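Local atomic coordinates of fluvirucin B1 DH domain from module 1 (Actinomadura vulgaris, PDB entry 6OBV), a protein that probably catalyses the dehydration of a beta-hydroxyacyl polyketide intermediate in the first module of the fluvirucin B1 polyketide synthase. Residues His37-Ala42 with Gly56-Thr61; Val246-Ala251 with Arg298-Gly303. All blocks are in the same frame, centred on the assembly; numbering follows the deposited sequence.

How the contacts relate
Contacts 1 and 2 sit in different halves of what is, by family, a double-hotdog dehydratase. Contact 1 is buried and comes first along the chain, where the run into strand 40-45 meets the end of strand 52-58. Contact 2 lies later in the chain and pairs the start of strand 247-257 with the end of strand 288-299 at the surface. Their centres are 26 Å apart and their nearest atoms about 14 Å, so they do not touch. Strand 97-103 lies beside strand 247-257, which puts contact 2 nearer the junction between the halves. Polyketide synthase dehydratases generally place their active site between the two hotdogs; each contact lies within its own half, contact 1 only loosely paired, contact 2 regularly.

Contact 1 of 2, residues His37-Ala42 with Gly56-Thr61; sequences HPMLGA and GRISTT
Leu40 faces Gly56 where the two chains run antiparallel, with their CA atoms 4.1 Å apart, but the pairing at this end is loose. Met39 O comes down on the bare CA of Gly56, a CA-H...O contact of 3.2 Å that glycine's lack of a side chain permits. The same oxygen takes only a weak, bent hydrogen bond from Arg57 N, at 3.5 Å. Further on, Gly41 and Ala42 both face Thr55 in a classic beta bulge.

Among the side chains, Met39 carries the packing: its CB and CG lie against the CG2 branch of Ile58, with CG to CG2 at 4.0 Å, and the two side chains pass at a slant. Ile58 has CG2 set beside its own backbone N, while CG1 occupies the position between N and the carbonyl carbon (chi1 60°). Just upstream, His37 ND1 accepts a hydrogen bond from Met39 N (3.1 Å), and its NE2 is bonded to Glu84, so both ring nitrogens are held and the ring's orientation is fixed. Leu85 of helix 79-92 touches both Met39 and Leu40. This is the open end of a beta hairpin, strands 40-45 and 52-58, packed on the central helix of a hotdog fold.

Contact 2 of 2, residues Val246-Ala251 with Arg298-Gly303; sequences VALPFA and RPLPAG
Leu300 N reaches Val246 O at 2.8 Å in a nearly straight bond (173° at the hydrogen), carrying the pairing past the end of strand 288-299. Next to it, Leu248 and Arg298 are joined by a reciprocal pair of backbone hydrogen bonds, Leu248 N to Arg298 O at 3.0 Å and Arg298 N to Leu248 O at 2.9 Å. Between the first bond and this pair lies Ala247 opposite Pro299, a non-hydrogen-bonded pair with CA atoms 4.0 Å apart. Pro299, with no N-H to offer, suits such a site. Here the backbone carbonyls also serve CA-H...O contacts, Ala247 CA to Arg298 O being 3.2 Å.

The pairing is antiparallel beta structure of the second hotdog, consistent with the double-hotdog architecture of polyketide synthase dehydratases. On its other side strand 247-257 meets strand 97-103, with a backbone bond between Phe250 and Leu103. Phe250 and Ala251 both face Ile296, a classic beta bulge that interrupts the regular pairing.

Leu300 makes the apolar contacts at the other end. Its CD1 methyl lies 3.5 Å from Leu248 CD1, the two side chains meeting at an angle, and also touches Val246 CG1, whose side chain runs alongside it in the same direction. Leu305 packs on Leu300 from the following loop.

At the bulge, Arg298 CG comes 3.5 Å from Phe250 CB, and Arg298 CD sits obliquely to the ring, nearest its CD1 and CG atoms. Arg298 chi1 of 53° sets CG between N and the carbonyl carbon, directing the aliphatic part of the chain to Phe250. The chain then bends at chi3, and the guanidinium plane stands 56° from that of the ring, with Pro301 CG at its edge.

Contact 1 of 2, residues His37-Ala42 with Gly56-Thr61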
loop_
_atom_site.group_PDB
_atom_site.type_symbol
_atom_site.label_atom_id
_atom_site.label_comp_id
_atom_site.label_asym_id
_atom_site.label_seq_id
_atom_site.Cartn_x
_atom_site.Cartn_y
_atom_site.Cartn_z
ATOM N N HIS A 37 -3.801 12.156 -8.668
ATOM C CA HIS A 37 -4.498 13.031 -7.749
ATOM C C HIS A 37 -3.436 13.830 -7.015
ATOM O O HIS A 37 -2.336 13.315 -6.803
ATOM C CB HIS A 37 -5.352 12.215 -6.769
ATOM C CG HIS A 37 -6.250 13.051 -5.913
ATOM N ND1 HIS A 37 -5.836 13.599 -4.720
ATOM C CD2 HIS A 37 -7.535 13.438 -6.082
ATOM C CE1 HIS A 37 -6.828 14.292 -4.190
ATOM N NE2 HIS A 37 -7.874 14.203 -4.992
ATOM N N PRO A 38 -3.707 15.092 -6.644
ATOM C CA PRO A 38 -2.656 15.902 -5.990
ATOM C C PRO A 38 -2.244 15.416 -4.608
ATOM O O PRO A 38 -1.137 15.738 -4.162
ATOM C CB PRO A 38 -3.286 17.305 -5.918
ATOM C CG PRO A 38 -4.289 17.336 -7.036
ATOM C CD PRO A 38 -4.850 15.924 -7.074
ATOM N N MET A 39 -3.085 14.665 -3.899
ATOM C CA MET A 39 -2.746 14.253 -2.548
ATOM C C MET A 39 -2.526 12.761 -2.412
ATOM O O MET A 39 -1.921 12.337 -1.422
ATOM C CB MET A 39 -3.845 14.677 -1.556
ATOM C CG MET A 39 -4.184 16.152 -1.610
ATOM S SD MET A 39 -5.190 16.701 -0.210
ATOM C CE MET A 39 -6.762 15.979 -0.587
ATOM N N LEU A 40 -3.007 11.964 -3.368
ATOM C CA LEU A 40 -2.834 10.514 -3.366
ATOM C C LEU A 40 -2.136 10.082 -4.643
ATOM O O LEU A 40 -2.518 10.517 -5.733
ATOM C CB LEU A 40 -4.169 9.792 -3.274
ATOM C CG LEU A 40 -4.996 10.145 -2.061
ATOM C CD1 LEU A 40 -6.389 9.712 -2.366
ATOM C CD2 LEU A 40 -4.424 9.455 -0.806
ATOM N N GLY A 41 -1.143 9.205 -4.509
ATOM C CA GLY A 41 -0.352 8.773 -5.637
ATOM C C GLY A 41 -0.321 7.277 -5.894
ATOM O O GLY A 41 0.261 6.855 -6.902
ATOM N N ALA A 42 -0.930 6.459 -5.026
ATOM C CA ALA A 42 -0.817 5.011 -5.192
ATOM C C ALA A 42 -2.057 4.291 -4.676
ATOM O O ALA A 42 -2.625 4.674 -3.652
ATOM C CB ALA A 42 0.428 4.473 -4.476
ATOM N N GLY A 56 -0.605 8.629 0.137
ATOM C CA GLY A 56 -0.097 9.865 -0.403
ATOM C C GLY A 56 0.674 10.625 0.645
ATOM O O GLY A 56 0.959 10.113 1.731
ATOM N N ARG A 57 1.034 11.854 0.295
ATOM C CA ARG A 57 1.792 12.708 1.196
ATOM C C ARG A 57 1.468 14.160 0.870
ATOM O O ARG A 57 1.203 14.502 -0.286
ATOM C CB ARG A 57 3.300 12.429 1.095
ATOM C CG ARG A 57 4.105 13.554 0.498
ATOM C CD ARG A 57 5.573 13.207 0.378
ATOM N NE ARG A 57 6.225 13.065 1.674
ATOM C CZ ARG A 57 7.505 12.725 1.832
ATOM N NH1 ARG A 57 8.270 12.492 0.769
ATOM N NH2 ARG A 57 8.023 12.611 3.053
ATOM N N ILE A 58 1.453 15.010 1.905
ATOM C CA ILE A 58 1.216 16.436 1.722
ATOM C C ILE A 58 2.173 17.219 2.611
ATOM O O ILE A 58 2.746 16.693 3.568
ATOM C CB ILE A 58 -0.253 16.833 2.018
ATOM C CG1 ILE A 58 -0.619 16.480 3.447
ATOM C CG2 ILE A 58 -1.225 16.155 1.035
ATOM C CD1 ILE A 58 -2.069 16.752 3.777
ATOM N N SER A 59 2.341 18.495 2.278
ATOM C CA SER A 59 3.195 19.405 3.039
ATOM C C SER A 59 2.899 20.810 2.552
ATOM O O SER A 59 2.463 20.994 1.416
ATOM C CB SER A 59 4.677 19.081 2.859
ATOM O OG SER A 59 5.260 19.895 1.861
ATOM N N THR A 60 3.142 21.806 3.412
ATOM C CA THR A 60 2.926 23.185 2.969
ATOM C C THR A 60 3.793 23.525 1.764
ATOM O O THR A 60 3.480 24.464 1.025
ATOM C CB THR A 60 3.197 24.187 4.103
ATOM O OG1 THR A 60 4.569 24.104 4.500
ATOM C CG2 THR A 60 2.316 23.901 5.323
ATOM N N THR A 61 4.861 22.761 1.530
ATOM C CA THR A 61 5.739 23.031 0.398
ATOM C C THR A 61 5.100 22.601 -0.918
ATOM O O THR A 61 5.224 23.299 -1.924
ATOM C CB THR A 61 7.075 22.310 0.594
ATOM O OG1 THR A 61 7.727 22.856 1.736
ATOM C CG2 THR A 61 7.958 22.457 -0.619
#

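Contact 2 of 2, residues Val246-Ala251 with Arg298-Gly303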
loop_
_atom_site.group_PDB
_atom_site.type_symbol
_atom_site.label_atom_id
_atom_site.label_comp_id
_atom_site.label_asym_id
_atom_site.label_seq_id
_atom_site.Cartn_x
_atom_site.Cartn_y
_atom_site.Cartn_z
ATOM N N VAL A 246 -16.277 29.610 17.099
ATOM C CA VAL A 246 -15.773 28.862 15.956
ATOM C C VAL A 246 -16.435 27.491 15.939
ATOM O O VAL A 246 -16.576 26.840 16.984
ATOM C CB VAL A 246 -14.237 28.747 16.024
ATOM C CG1 VAL A 246 -13.711 27.856 14.906
ATOM C CG2 VAL A 246 -13.600 30.134 16.002
ATOM N N ALA A 247 -16.858 27.050 14.756
ATOM C CA ALA A 247 -17.375 25.700 14.586
ATOM C C ALA A 247 -16.759 25.126 13.326
ATOM O O ALA A 247 -16.572 25.851 12.348
ATOM C CB ALA A 247 -18.911 25.659 14.489
ATOM N N LEU A 248 -16.422 23.837 13.361
ATOM C CA LEU A 248 -15.829 23.164 12.212
ATOM C C LEU A 248 -16.725 22.021 11.751
ATOM O O LEU A 248 -17.445 21.435 12.563
ATOM C CB LEU A 248 -14.440 22.599 12.539
ATOM C CG LEU A 248 -13.394 23.584 13.060
ATOM C CD1 LEU A 248 -12.125 22.831 13.454
ATOM C CD2 LEU A 248 -13.107 24.635 12.011
ATOM N N PRO A 249 -16.702 21.691 10.460
ATOM C CA PRO A 249 -17.444 20.517 9.973
ATOM C C PRO A 249 -17.138 19.279 10.800
ATOM O O PRO A 249 -16.008 19.062 11.244
ATOM C CB PRO A 249 -16.948 20.354 8.531
ATOM C CG PRO A 249 -16.488 21.720 8.127
ATOM C CD PRO A 249 -15.979 22.392 9.383
ATOM N N PHE A 250 -18.157 18.456 11.003
ATOM C CA PHE A 250 -17.983 17.283 11.839
ATOM C C PHE A 250 -18.552 16.029 11.176
ATOM O O PHE A 250 -17.871 14.998 11.121
ATOM C CB PHE A 250 -18.621 17.527 13.209
ATOM C CG PHE A 250 -18.734 16.294 14.055
ATOM C CD1 PHE A 250 -17.602 15.689 14.577
ATOM C CD2 PHE A 250 -19.979 15.742 14.337
ATOM C CE1 PHE A 250 -17.710 14.540 15.363
ATOM C CE2 PHE A 250 -20.098 14.599 15.109
ATOM C CZ PHE A 250 -18.959 13.997 15.628
ATOM N N ALA A 251 -19.783 16.090 10.660
ATOM C CA ALA A 251 -20.420 14.918 10.055
ATOM C C ALA A 251 -21.028 15.275 8.711
ATOM O O ALA A 251 -21.712 16.299 8.581
ATOM C CB ALA A 251 -21.500 14.335 10.970
ATOM N N ARG A 298 -19.577 21.470 14.489
ATOM C CA ARG A 298 -19.525 21.378 15.940
ATOM C C ARG A 298 -18.682 22.518 16.497
ATOM O O ARG A 298 -17.628 22.846 15.940
ATOM C CB ARG A 298 -18.949 20.026 16.400
ATOM C CG ARG A 298 -17.596 19.671 15.784
ATOM C CD ARG A 298 -16.782 18.755 16.692
ATOM N NE ARG A 298 -15.903 19.493 17.599
ATOM C CZ ARG A 298 -15.845 19.296 18.915
ATOM N NH1 ARG A 298 -16.618 18.389 19.496
ATOM N NH2 ARG A 298 -15.012 20.006 19.655
ATOM N N PRO A 299 -19.126 23.143 17.583
ATOM C CA PRO A 299 -18.350 24.241 18.170
ATOM C C PRO A 299 -16.991 23.758 18.672
ATOM O O PRO A 299 -16.863 22.674 19.248
ATOM C CB PRO A 299 -19.238 24.724 19.325
ATOM C CG PRO A 299 -20.592 24.133 19.066
ATOM C CD PRO A 299 -20.358 22.858 18.333
ATOM N N LEU A 300 -15.969 24.569 18.431
ATOM C CA LEU A 300 -14.638 24.253 18.926
ATOM C C LEU A 300 -14.499 24.719 20.364
ATOM O O LEU A 300 -14.754 25.893 20.649
ATOM C CB LEU A 300 -13.577 24.924 18.084
ATOM C CG LEU A 300 -12.887 24.000 17.093
ATOM C CD1 LEU A 300 -11.817 24.795 16.375
ATOM C CD2 LEU A 300 -12.316 22.734 17.778
ATOM N N PRO A 301 -14.099 23.854 21.288
ATOM C CA PRO A 301 -13.873 24.309 22.659
ATOM C C PRO A 301 -12.705 25.284 22.709
ATOM O O PRO A 301 -11.644 25.044 22.125
ATOM C CB PRO A 301 -13.575 23.007 23.410
ATOM C CG PRO A 301 -13.022 22.097 22.369
ATOM C CD PRO A 301 -13.788 22.424 21.124
ATOM N N ALA A 302 -12.930 26.419 23.365
ATOM C CA ALA A 302 -11.835 27.324 23.669
ATOM C C ALA A 302 -10.722 26.560 24.382
ATOM O O ALA A 302 -10.973 25.828 25.346
ATOM C CB ALA A 302 -12.331 28.482 24.539
ATOM N N GLY A 303 -9.498 26.706 23.881
ATOM C CA GLY A 303 -8.347 26.056 24.466
ATOM C C GLY A 303 -8.115 24.633 24.015
ATOM O O GLY A 303 -7.167 23.995 24.493
#